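Local structure of putative glycoside hydrolase (Parabacteroides distasonis ATCC 8503, 3GYC) at residues A[22-27]-A[113-118]; A[53-58]-A[158-163]; A[73-78]-A[84-89]. The protein is a putative glycoside hydrolase of a cellulase-like TIM-barrel family and probably acts on a carbohydrate, though its substrate is not established. All blocks are in the same frame, centred on the assembly; numbering follows the deposited sequence.

Contact 1 of 3, residues A[22-27]-A[113-118]. With EDO (1,2-ethanediol), chain F.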
loop_
_atom_site.group_PDB
_atom_site.type_symbol
_atom_site.label_atom_id
_atom_site.label_comp_id
_atom_site.label_asym_id
_atom_site.label_seq_id
_atom_site.Cartn_x
_atom_site.Cartn_y
_atom_site.Cartn_z
ATOM N N TRP A 22 0.019 -6.647 -2.413
ATOM C CA TRP A 22 -0.905 -7.765 -2.641
ATOM C C TRP A 22 -2.167 -7.648 -1.773
ATOM O O TRP A 22 -3.032 -8.548 -1.786
ATOM C CB TRP A 22 -0.195 -9.100 -2.502
ATOM C CG TRP A 22 0.599 -9.504 -3.744
ATOM C CD1 TRP A 22 0.859 -8.737 -4.832
ATOM C CD2 TRP A 22 1.341 -10.740 -3.956
ATOM N NE1 TRP A 22 1.629 -9.439 -5.761
ATOM C CE2 TRP A 22 1.913 -10.672 -5.248
ATOM C CE3 TRP A 22 1.452 -11.927 -3.248
ATOM C CZ2 TRP A 22 2.663 -11.697 -5.782
ATOM C CZ3 TRP A 22 2.181 -12.930 -3.778
ATOM C CH2 TRP A 22 2.789 -12.815 -5.032
ATOM N N ASP A 23 -2.268 -6.517 -1.063
ATOM C CA ASP A 23 -3.477 -6.058 -0.383
ATOM C C ASP A 23 -4.252 -7.200 0.320
ATOM O O ASP A 23 -3.689 -7.905 1.139
ATOM C CB ASP A 23 -4.340 -5.261 -1.395
ATOM C CG ASP A 23 -4.605 -6.057 -2.720
ATOM O OD1 ASP A 23 -3.713 -6.037 -3.616
ATOM O OD2 ASP A 23 -5.656 -6.744 -2.834
ATOM N N PHE A 24 -5.527 -7.358 -0.003
ATOM C CA PHE A 24 -6.347 -8.448 0.526
ATOM C C PHE A 24 -6.532 -9.535 -0.554
ATOM O O PHE A 24 -7.131 -10.582 -0.299
ATOM C CB PHE A 24 -7.677 -7.897 1.088
ATOM C CG PHE A 24 -8.276 -6.764 0.301
ATOM C CD1 PHE A 24 -9.170 -7.012 -0.746
ATOM C CD2 PHE A 24 -7.974 -5.449 0.614
ATOM C CE1 PHE A 24 -9.746 -5.916 -1.465
ATOM C CE2 PHE A 24 -8.541 -4.386 -0.090
ATOM C CZ PHE A 24 -9.421 -4.634 -1.130
ATOM N N SER A 25 -5.929 -9.337 -1.747
ATOM C CA SER A 25 -6.029 -10.334 -2.797
ATOM C C SER A 25 -5.291 -11.659 -2.462
ATOM O O SER A 25 -5.730 -12.721 -2.871
ATOM C CB SER A 25 -5.540 -9.763 -4.121
ATOM O OG SER A 25 -6.276 -8.628 -4.549
ATOM N N TRP A 26 -4.200 -11.594 -1.694
ATOM C CA TRP A 26 -3.434 -12.768 -1.353
ATOM C C TRP A 26 -4.296 -13.838 -0.667
ATOM O O TRP A 26 -4.046 -15.046 -0.832
ATOM C CB TRP A 26 -2.213 -12.374 -0.441
ATOM C CG TRP A 26 -2.634 -11.983 0.946
ATOM C CD1 TRP A 26 -3.022 -10.761 1.363
ATOM C CD2 TRP A 26 -2.747 -12.846 2.085
ATOM N NE1 TRP A 26 -3.395 -10.803 2.689
ATOM C CE2 TRP A 26 -3.200 -12.060 3.163
ATOM C CE3 TRP A 26 -2.524 -14.191 2.294
ATOM C CZ2 TRP A 26 -3.423 -12.586 4.422
ATOM C CZ3 TRP A 26 -2.735 -14.711 3.516
ATOM C CH2 TRP A 26 -3.182 -13.919 4.577
ATOM N N LEU A 27 -5.270 -13.393 0.127
ATOM C CA LEU A 27 -6.134 -14.329 0.839
ATOM C C LEU A 27 -7.436 -14.562 0.074
ATOM O O LEU A 27 -7.924 -15.697 0.042
ATOM C CB LEU A 27 -6.436 -13.785 2.245
ATOM C CG LEU A 27 -7.205 -14.693 3.188
ATOM C CD1 LEU A 27 -6.453 -16.026 3.361
ATOM C CD2 LEU A 27 -7.488 -13.929 4.541
ATOM N N SER A 113 -0.549 -3.994 6.658
ATOM C CA SER A 113 -1.481 -2.889 6.667
ATOM C C SER A 113 -2.869 -3.501 6.838
ATOM O O SER A 113 -3.002 -4.718 7.023
ATOM C CB SER A 113 -1.381 -2.132 5.318
ATOM O OG SER A 113 -2.118 -0.926 5.349
ATOM N N SER A 114 -3.902 -2.673 6.718
ATOM C CA SER A 114 -5.283 -3.188 6.633
ATOM C C SER A 114 -6.206 -2.199 5.967
ATOM O O SER A 114 -6.039 -0.979 6.103
ATOM C CB SER A 114 -5.875 -3.558 7.998
ATOM O OG SER A 114 -7.031 -4.378 7.781
ATOM N N TRP A 115 -7.146 -2.757 5.221
ATOM C CA TRP A 115 -8.262 -2.059 4.607
ATOM C C TRP A 115 -9.546 -2.329 5.431
ATOM O O TRP A 115 -10.630 -1.903 5.047
ATOM C CB TRP A 115 -8.443 -2.507 3.157
ATOM C CG TRP A 115 -7.405 -2.024 2.223
ATOM C CD1 TRP A 115 -7.554 -1.077 1.246
ATOM C CD2 TRP A 115 -6.028 -2.497 2.117
ATOM N NE1 TRP A 115 -6.355 -0.965 0.532
ATOM C CE2 TRP A 115 -5.417 -1.790 1.066
ATOM C CE3 TRP A 115 -5.268 -3.443 2.820
ATOM C CZ2 TRP A 115 -4.067 -1.982 0.703
ATOM C CZ3 TRP A 115 -3.960 -3.642 2.462
ATOM C CH2 TRP A 115 -3.360 -2.892 1.420
ATOM N N TYR A 116 -9.409 -3.047 6.556
ATOM C CA TYR A 116 -10.518 -3.358 7.464
ATOM C C TYR A 116 -11.772 -3.846 6.704
ATOM O O TYR A 116 -12.851 -3.220 6.748
ATOM C CB TYR A 116 -10.781 -2.128 8.335
ATOM C CG TYR A 116 -9.590 -1.839 9.188
ATOM C CD1 TYR A 116 -9.409 -2.524 10.400
ATOM C CD2 TYR A 116 -8.636 -0.903 8.809
ATOM C CE1 TYR A 116 -8.296 -2.298 11.193
ATOM C CE2 TYR A 116 -7.506 -0.677 9.589
ATOM C CZ TYR A 116 -7.342 -1.378 10.781
ATOM O OH TYR A 116 -6.241 -1.181 11.588
ATOM N N ARG A 117 -11.584 -4.947 5.989
ATOM C CA ARG A 117 -12.607 -5.546 5.155
ATOM C C ARG A 117 -13.835 -5.793 5.998
ATOM O O ARG A 117 -13.727 -6.258 7.125
ATOM C CB ARG A 117 -12.105 -6.833 4.525
ATOM C CG ARG A 117 -10.992 -6.590 3.504
ATOM C CD ARG A 117 -11.549 -6.105 2.144
ATOM N NE ARG A 117 -12.183 -7.228 1.442
ATOM C CZ ARG A 117 -13.491 -7.386 1.261
ATOM N NH1 ARG A 117 -14.376 -6.486 1.699
ATOM N NH2 ARG A 117 -13.926 -8.459 0.638
ATOM N N LEU A 118 -14.981 -5.417 5.466
ATOM C CA LEU A 118 -16.247 -5.602 6.184
ATOM C C LEU A 118 -16.778 -7.012 6.065
ATOM O O LEU A 118 -17.124 -7.478 4.964
ATOM C CB LEU A 118 -17.329 -4.653 5.699
ATOM C CG LEU A 118 -17.137 -3.162 5.942
ATOM C CD1 LEU A 118 -18.260 -2.394 5.240
ATOM C CD2 LEU A 118 -17.077 -2.836 7.455
HETATM C C1 EDO F . -13.397 -2.015 3.559
HETATM O O1 EDO F . -12.265 -2.761 3.054
HETATM C C2 EDO F . -14.752 -2.573 3.058
HETATM O O2 EDO F . -14.852 -4.016 3.134
#

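Contact 2 of 3, residues A[53-58]-A[158-163]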
loop_
_atom_site.group_PDB
_atom_site.type_symbol
_atom_site.label_atom_id
_atom_site.label_comp_id
_atom_site.label_asym_id
_atom_site.label_seq_id
_atom_site.Cartn_x
_atom_site.Cartn_y
_atom_site.Cartn_z
ATOM N N ALA A 53 9.785 -7.757 -1.438
ATOM C CA ALA A 53 8.913 -7.315 -0.350
ATOM C C ALA A 53 7.456 -7.282 -0.873
ATOM O O ALA A 53 7.220 -7.107 -2.070
ATOM C CB ALA A 53 9.350 -5.913 0.195
ATOM N N ILE A 54 6.499 -7.478 0.026
ATOM C CA ILE A 54 5.074 -7.444 -0.278
ATOM C C ILE A 54 4.371 -6.705 0.855
ATOM O O ILE A 54 4.743 -6.845 2.006
ATOM C CB ILE A 54 4.492 -8.879 -0.357
ATOM C CG1 ILE A 54 5.318 -9.760 -1.305
ATOM C CG2 ILE A 54 3.069 -8.871 -0.788
ATOM C CD1 ILE A 54 4.953 -11.312 -1.258
ATOM N N ARG A 55 3.395 -5.890 0.511
ATOM C CA ARG A 55 2.536 -5.216 1.478
ATOM C C ARG A 55 1.185 -5.952 1.465
ATOM O O ARG A 55 0.563 -6.091 0.416
ATOM C CB ARG A 55 2.366 -3.759 1.077
ATOM C CG ARG A 55 1.357 -3.023 1.885
ATOM C CD ARG A 55 1.067 -1.733 1.323
ATOM N NE ARG A 55 0.035 -1.040 2.059
ATOM C CZ ARG A 55 -0.905 -0.280 1.507
ATOM N NH1 ARG A 55 -0.993 -0.160 0.174
ATOM N NH2 ARG A 55 -1.816 0.294 2.275
ATOM N N ILE A 56 0.739 -6.483 2.609
ATOM C CA ILE A 56 -0.494 -7.210 2.605
ATOM C C ILE A 56 -1.417 -6.731 3.721
ATOM O O ILE A 56 -1.001 -6.110 4.704
ATOM C CB ILE A 56 -0.315 -8.732 2.767
ATOM C CG1 ILE A 56 0.350 -9.109 4.113
ATOM C CG2 ILE A 56 0.441 -9.346 1.645
ATOM C CD1 ILE A 56 0.393 -10.605 4.380
ATOM N N ASP A 57 -2.668 -7.066 3.536
ATOM C CA ASP A 57 -3.656 -6.854 4.592
ATOM C C ASP A 57 -3.534 -8.026 5.578
ATOM O O ASP A 57 -3.594 -9.210 5.170
ATOM C CB ASP A 57 -5.054 -6.790 4.000
ATOM C CG ASP A 57 -6.081 -6.269 5.013
ATOM O OD1 ASP A 57 -5.890 -6.452 6.236
ATOM O OD2 ASP A 57 -7.025 -5.590 4.579
ATOM N N ALA A 58 -3.369 -7.698 6.866
ATOM C CA ALA A 58 -3.216 -8.692 7.953
ATOM C C ALA A 58 -4.586 -9.064 8.587
ATOM O O ALA A 58 -4.632 -9.969 9.434
ATOM C CB ALA A 58 -2.308 -8.135 9.039
ATOM N N LEU A 158 -1.061 0.998 10.488
ATOM C CA LEU A 158 -2.344 0.771 11.168
ATOM C C LEU A 158 -3.566 0.986 10.331
ATOM O O LEU A 158 -4.649 0.579 10.743
ATOM C CB LEU A 158 -2.448 1.557 12.500
ATOM C CG LEU A 158 -1.756 0.862 13.683
ATOM C CD1 LEU A 158 -0.279 0.741 13.456
ATOM C CD2 LEU A 158 -2.015 1.605 15.012
ATOM N N CYS A 159 -3.433 1.644 9.181
ATOM C CA CYS A 159 -4.570 1.802 8.293
ATOM C C CYS A 159 -4.229 2.372 6.931
ATOM O O CYS A 159 -3.673 3.474 6.846
ATOM C CB CYS A 159 -5.593 2.754 8.933
ATOM S SG CYS A 159 -7.135 2.704 8.025
ATOM N N ASN A 160 -4.564 1.623 5.869
ATOM C CA ASN A 160 -4.446 2.108 4.508
ATOM C C ASN A 160 -5.151 3.435 4.315
ATOM O O ASN A 160 -6.332 3.554 4.639
ATOM C CB ASN A 160 -5.084 1.122 3.542
ATOM C CG ASN A 160 -5.116 1.641 2.114
ATOM O OD1 ASN A 160 -4.075 1.680 1.426
ATOM N ND2 ASN A 160 -6.315 2.027 1.646
ATOM N N GLU A 161 -4.443 4.420 3.753
ATOM C CA GLU A 161 -5.047 5.716 3.366
ATOM C C GLU A 161 -5.873 6.364 4.447
ATOM O O GLU A 161 -7.017 6.815 4.252
ATOM C CB GLU A 161 -5.820 5.569 2.060
ATOM C CG GLU A 161 -4.843 5.185 0.957
ATOM C CD GLU A 161 -5.457 4.885 -0.392
ATOM O OE1 GLU A 161 -6.687 4.615 -0.464
ATOM O OE2 GLU A 161 -4.662 4.885 -1.376
ATOM N N TRP A 162 -5.248 6.421 5.614
ATOM C CA TRP A 162 -5.834 7.098 6.759
ATOM C C TRP A 162 -6.104 8.576 6.438
ATOM O O TRP A 162 -5.262 9.246 5.844
ATOM C CB TRP A 162 -4.875 6.996 7.938
ATOM C CG TRP A 162 -5.372 7.630 9.245
ATOM C CD1 TRP A 162 -5.071 8.861 9.725
ATOM C CD2 TRP A 162 -6.232 7.019 10.217
ATOM N NE1 TRP A 162 -5.693 9.066 10.936
ATOM C CE2 TRP A 162 -6.415 7.951 11.257
ATOM C CE3 TRP A 162 -6.872 5.775 10.303
ATOM C CZ2 TRP A 162 -7.200 7.676 12.372
ATOM C CZ3 TRP A 162 -7.659 5.505 11.399
ATOM C CH2 TRP A 162 -7.827 6.458 12.423
ATOM N N PRO A 163 -7.261 9.111 6.871
ATOM C CA PRO A 163 -8.321 8.451 7.617
ATOM C C PRO A 163 -9.582 8.251 6.778
ATOM O O PRO A 163 -10.672 8.492 7.263
ATOM C CB PRO A 163 -8.579 9.447 8.749
ATOM C CG PRO A 163 -8.439 10.758 8.092
ATOM C CD PRO A 163 -7.381 10.574 7.005
#

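Contact 3 of 3, residues A[73-78]-A[84-89]. With EDO (1,2-ethanediol), chain E.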
loop_
_atom_site.group_PDB
_atom_site.type_symbol
_atom_site.label_atom_id
_atom_site.label_comp_id
_atom_site.label_asym_id
_atom_site.label_seq_id
_atom_site.Cartn_x
_atom_site.Cartn_y
_atom_site.Cartn_z
ATOM N N LEU A 73 -17.238 -12.125 3.890
ATOM C CA LEU A 73 -16.935 -10.722 3.612
ATOM C C LEU A 73 -17.838 -10.159 2.532
ATOM O O LEU A 73 -18.170 -10.876 1.585
ATOM C CB LEU A 73 -15.477 -10.561 3.176
ATOM C CG LEU A 73 -14.391 -11.136 4.087
ATOM C CD1 LEU A 73 -13.041 -10.885 3.506
ATOM C CD2 LEU A 73 -14.482 -10.643 5.545
ATOM N N LYS A 74 -18.260 -8.902 2.692
ATOM C CA LYS A 74 -19.061 -8.204 1.678
ATOM C C LYS A 74 -18.098 -7.537 0.734
ATOM O O LYS A 74 -17.068 -7.067 1.172
ATOM C CB LYS A 74 -19.957 -7.152 2.311
ATOM C CG LYS A 74 -20.897 -7.747 3.327
ATOM C CD LYS A 74 -21.911 -6.742 3.900
ATOM C CE LYS A 74 -21.335 -5.827 4.941
ATOM N NZ LYS A 74 -22.463 -5.135 5.655
ATOM N N GLU A 75 -18.407 -7.475 -0.554
ATOM C CA GLU A 75 -17.451 -6.880 -1.499
ATOM C C GLU A 75 -17.358 -5.355 -1.361
ATOM O O GLU A 75 -18.318 -4.679 -0.950
ATOM C CB GLU A 75 -17.767 -7.294 -2.972
ATOM C CG GLU A 75 -19.017 -6.658 -3.623
ATOM C CD GLU A 75 -20.362 -7.283 -3.226
ATOM O OE1 GLU A 75 -20.417 -8.208 -2.361
ATOM O OE2 GLU A 75 -21.386 -6.857 -3.815
ATOM N N VAL A 76 -16.175 -4.836 -1.654
ATOM C CA VAL A 76 -15.945 -3.398 -1.685
ATOM C C VAL A 76 -16.425 -2.837 -3.032
ATOM O O VAL A 76 -16.980 -1.733 -3.111
ATOM C CB VAL A 76 -14.447 -3.049 -1.537
ATOM C CG1 VAL A 76 -14.312 -1.564 -1.210
ATOM C CG2 VAL A 76 -13.781 -3.894 -0.443
ATOM N N TRP A 77 -16.257 -3.633 -4.083
ATOM C CA TRP A 77 -16.581 -3.219 -5.466
ATOM C C TRP A 77 -16.731 -4.437 -6.355
ATOM O O TRP A 77 -16.328 -5.546 -5.996
ATOM C CB TRP A 77 -15.418 -2.395 -6.062
ATOM C CG TRP A 77 -14.062 -2.928 -5.704
ATOM C CD1 TRP A 77 -13.552 -4.168 -5.958
ATOM C CD2 TRP A 77 -13.028 -2.209 -5.019
ATOM N NE1 TRP A 77 -12.275 -4.267 -5.461
ATOM C CE2 TRP A 77 -11.940 -3.093 -4.850
ATOM C CE3 TRP A 77 -12.935 -0.925 -4.498
ATOM C CZ2 TRP A 77 -10.751 -2.709 -4.201
ATOM C CZ3 TRP A 77 -11.764 -0.550 -3.861
ATOM C CH2 TRP A 77 -10.688 -1.438 -3.719
ATOM N N ASN A 78 -17.311 -4.238 -7.517
ATOM C CA ASN A 78 -17.313 -5.284 -8.505
ATOM C C ASN A 78 -16.612 -4.787 -9.782
ATOM O O ASN A 78 -16.495 -5.507 -10.754
ATOM C CB ASN A 78 -18.724 -5.837 -8.745
ATOM C CG ASN A 78 -19.664 -4.839 -9.380
ATOM O OD1 ASN A 78 -19.267 -3.834 -9.956
ATOM N ND2 ASN A 78 -20.934 -5.152 -9.314
ATOM N N SER A 84 -12.229 -9.404 -3.845
ATOM C CA SER A 84 -13.427 -10.098 -4.291
ATOM C C SER A 84 -14.498 -9.208 -4.916
ATOM O O SER A 84 -14.892 -8.213 -4.308
ATOM C CB SER A 84 -14.071 -10.814 -3.050
ATOM O OG SER A 84 -13.158 -11.668 -2.396
ATOM N N PRO A 85 -15.053 -9.610 -6.076
ATOM C CA PRO A 85 -16.082 -8.836 -6.742
ATOM C C PRO A 85 -17.474 -9.172 -6.243
ATOM O O PRO A 85 -18.440 -8.676 -6.794
ATOM C CB PRO A 85 -15.964 -9.287 -8.204
ATOM C CG PRO A 85 -15.596 -10.764 -8.082
ATOM C CD PRO A 85 -14.630 -10.765 -6.896
ATOM N N ASP A 86 -17.553 -10.030 -5.225
ATOM C CA ASP A 86 -18.844 -10.461 -4.673
ATOM C C ASP A 86 -18.526 -11.048 -3.280
ATOM O O ASP A 86 -17.386 -10.994 -2.832
ATOM C CB ASP A 86 -19.502 -11.492 -5.618
ATOM C CG ASP A 86 -21.034 -11.545 -5.496
ATOM O OD1 ASP A 86 -21.615 -11.174 -4.441
ATOM O OD2 ASP A 86 -21.672 -12.028 -6.463
HETATM N N MSE A 87 -19.527 -11.592 -2.600
HETATM C CA MSE A 87 -19.295 -12.149 -1.266
HETATM C C MSE A 87 -18.255 -13.263 -1.346
HETATM O O MSE A 87 -18.119 -13.968 -2.373
HETATM C CB MSE A 87 -20.583 -12.645 -0.638
HETATM C CG MSE A 87 -21.658 -11.571 -0.613
HETATM SE SE MSE A 87 -22.964 -11.871 0.768
HETATM C CE MSE A 87 -23.360 -13.773 0.431
ATOM N N ASN A 88 -17.473 -13.384 -0.286
ATOM C CA ASN A 88 -16.420 -14.378 -0.267
ATOM C C ASN A 88 -16.178 -14.781 1.189
ATOM O O ASN A 88 -16.633 -14.095 2.120
ATOM C CB ASN A 88 -15.165 -13.797 -0.914
ATOM C CG ASN A 88 -14.166 -14.863 -1.333
ATOM O OD1 ASN A 88 -14.412 -16.090 -1.209
ATOM N ND2 ASN A 88 -13.069 -14.409 -1.940
ATOM N N GLU A 89 -15.540 -15.927 1.380
ATOM C CA GLU A 89 -15.264 -16.448 2.716
ATOM C C GLU A 89 -13.803 -16.609 2.886
ATOM O O GLU A 89 -13.157 -17.160 2.015
ATOM C CB GLU A 89 -15.860 -17.831 2.908
ATOM C CG GLU A 89 -17.345 -17.886 3.013
ATOM C CD GLU A 89 -17.832 -19.314 3.371
ATOM O OE1 GLU A 89 -17.041 -20.084 4.016
ATOM O OE2 GLU A 89 -19.009 -19.650 3.054
HETATM C C1 EDO E . -11.100 -17.645 -2.096
HETATM O O1 EDO E . -11.309 -17.531 -0.662
HETATM C C2 EDO E . -12.205 -18.435 -2.770
HETATM O O2 EDO E . -13.431 -17.693 -2.970
HETATM O O HOH W 1 -16.241 -10.053 -0.492
HETATM O O HOH W 2 -13.886 -6.336 -2.785
#

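Contact 1 of 3, residues A[22-27]-A[113-118]
D23 rests on the indole of W115. D23 CA lies 3.6 Å from W115 CH2. D23 CB stands over the W115 six-membered ring, 4.1 Å from the centroid, in a CH-pi contact. The carboxylate turns away from the indole, because CG sits between the backbone N and the carbonyl carbon (chi1 52°). D23 ends strand 17-23, the first strand of the TIM barrel. Residues 113-118 leave strand 109-113, the third. Strand 53-57 lies between them in the sheet, so the contact joins the end of strand 17-23 and the following turn to the later loop.

F24 follows and turns its ring edge to the same indole face. F24 CE2 comes within 3.5 Å of W115 CG, and the planes stand at 78°: an edge-to-face pair over the pyrrole ring. R117 CD covers one face of the F24 ring, 3.7 Å from its centroid and nearly central. The opposite face has D23 OD2 near its rim. An alanine in place of W115 would probably leave the F24 edge and D23 CB without the flat surface they lean on, and the phenyl ring less firmly placed. The R117 chain bends at chi2 and chi3 and takes its guanidinium past F24. NE forms a salt bridge with E28. NH1 donates to K74 O and to O2 of an ethanediol, probably from the crystallisation liquor.

S25 opens helix 25-28. S25 N donates to D23 OD2 at 2.8 Å, a capping bond from above the carboxylate plane. S25 OG donates to D23 OD2 at 2.6 Å, on the syn lone pair.

Contact 2 of 3, residues A[53-58]-A[158-163]
The side chains of R55 and N160 cross at about a right angle, with the arginine reaching across to the amide oxygen. The R55 chain is extended from CG to NE. With CG trans to the backbone N (chi1 172°), it carries the guanidinium off strand 53-57 to the loop after strand 153-157. R55 NH2 then donates to N160 OD1 at 2.8 Å. The bond is nearly straight, 165° at the hydrogen. It arrives in the carbonyl plane, on a lone pair of OD1, and OD1 lies close to the guanidinium plane. The guanidinium and amide planes are 29° apart.

The other arm of the amide, N160 ND2, makes a weak bond to E161 OE1 at 3.4 Å. W115, W167 and H234 also touch N160. H234 ND1 pairs with E161 OE2, and R55 NH1 forms a salt bridge with E305. An Asn-Glu pair after strand four, a second glutamate after strand seven and an arginine on strand two are consistent with the active site of clan A glycoside hydrolases.

The hydrogen bond from R55 is consistent with OD1 facing the arginine and ND2 facing E161. A buried guanidinium is thus shared between a neutral oxygen and a carboxylate.

Contact 3 of 3, residues A[73-78]-A[84-89]
L73 and N88 form an antiparallel hydrogen-bonded pair. L73 N donates to N88 O at 2.7 Å, a nearly straight bond. N88 N returns to L73 O at 3.2 Å. This pair belongs to the two-stranded sheet of 71-73 and 88-90, and the residues between form a long hairpin loop. Beyond the pair the two backbones stay close. M87, a selenomethionine, brings its CA to L73 O in a CA-H...O contact, and P85 CA does the same to W77 O.

The E75 side chain lies along the backbone of S84 to M87. E75 CB lies 3.3 Å from S84 O. The chain bends at chi2 (-79°), which folds the carboxylate back over D86. E75 OE1 is 3.5 Å from M87 N, whose own hydrogen bond goes to D86 OD1.

Waters and side chains make the next shell. One water bridges V76 N and S84 O. Another donates to D86 O and weakly to L73 O. N88 ND2 donates to S84 OG at 2.8 Å, in its amide plane, and also to E28 O. S84 OG bonds E28 OE1, so E28, at the end of helix 25-28, meets both S84 and N88. N88 OD1 accepts from O2 of an ethanediol, probably a crystallisation additive.

The hydrogen bonds between the segments are backbone to backbone, with two waters bridging. E75 OE1 and D86 OD1 stand 3.8 Å apart, like charges that probably raise each other's proton affinity.

From the N terminus, the chain first reaches 22-27, at the end of the first barrel strand. It then runs up strand 53-57, the start of contact 2. Contact 3 follows, closing the short loop between 73-78 and 84-89. Contact 1 closes at 113-118 and contact 2 at 158-163. Contacts 1 and 2 therefore cross, and contact 3 nests inside both loops. D57 N bonds D23 O between neighbouring strands 17-23 and 53-57, and Y116 OH bonds L158 O between the loops after strands 109-113 and 153-157. Contact 3 reaches contact 1 where K74 N bonds L118 O. Its nearest atoms to contact 2 are about 8 Å away. Together they join four successive barrel strands with a peripheral hairpin.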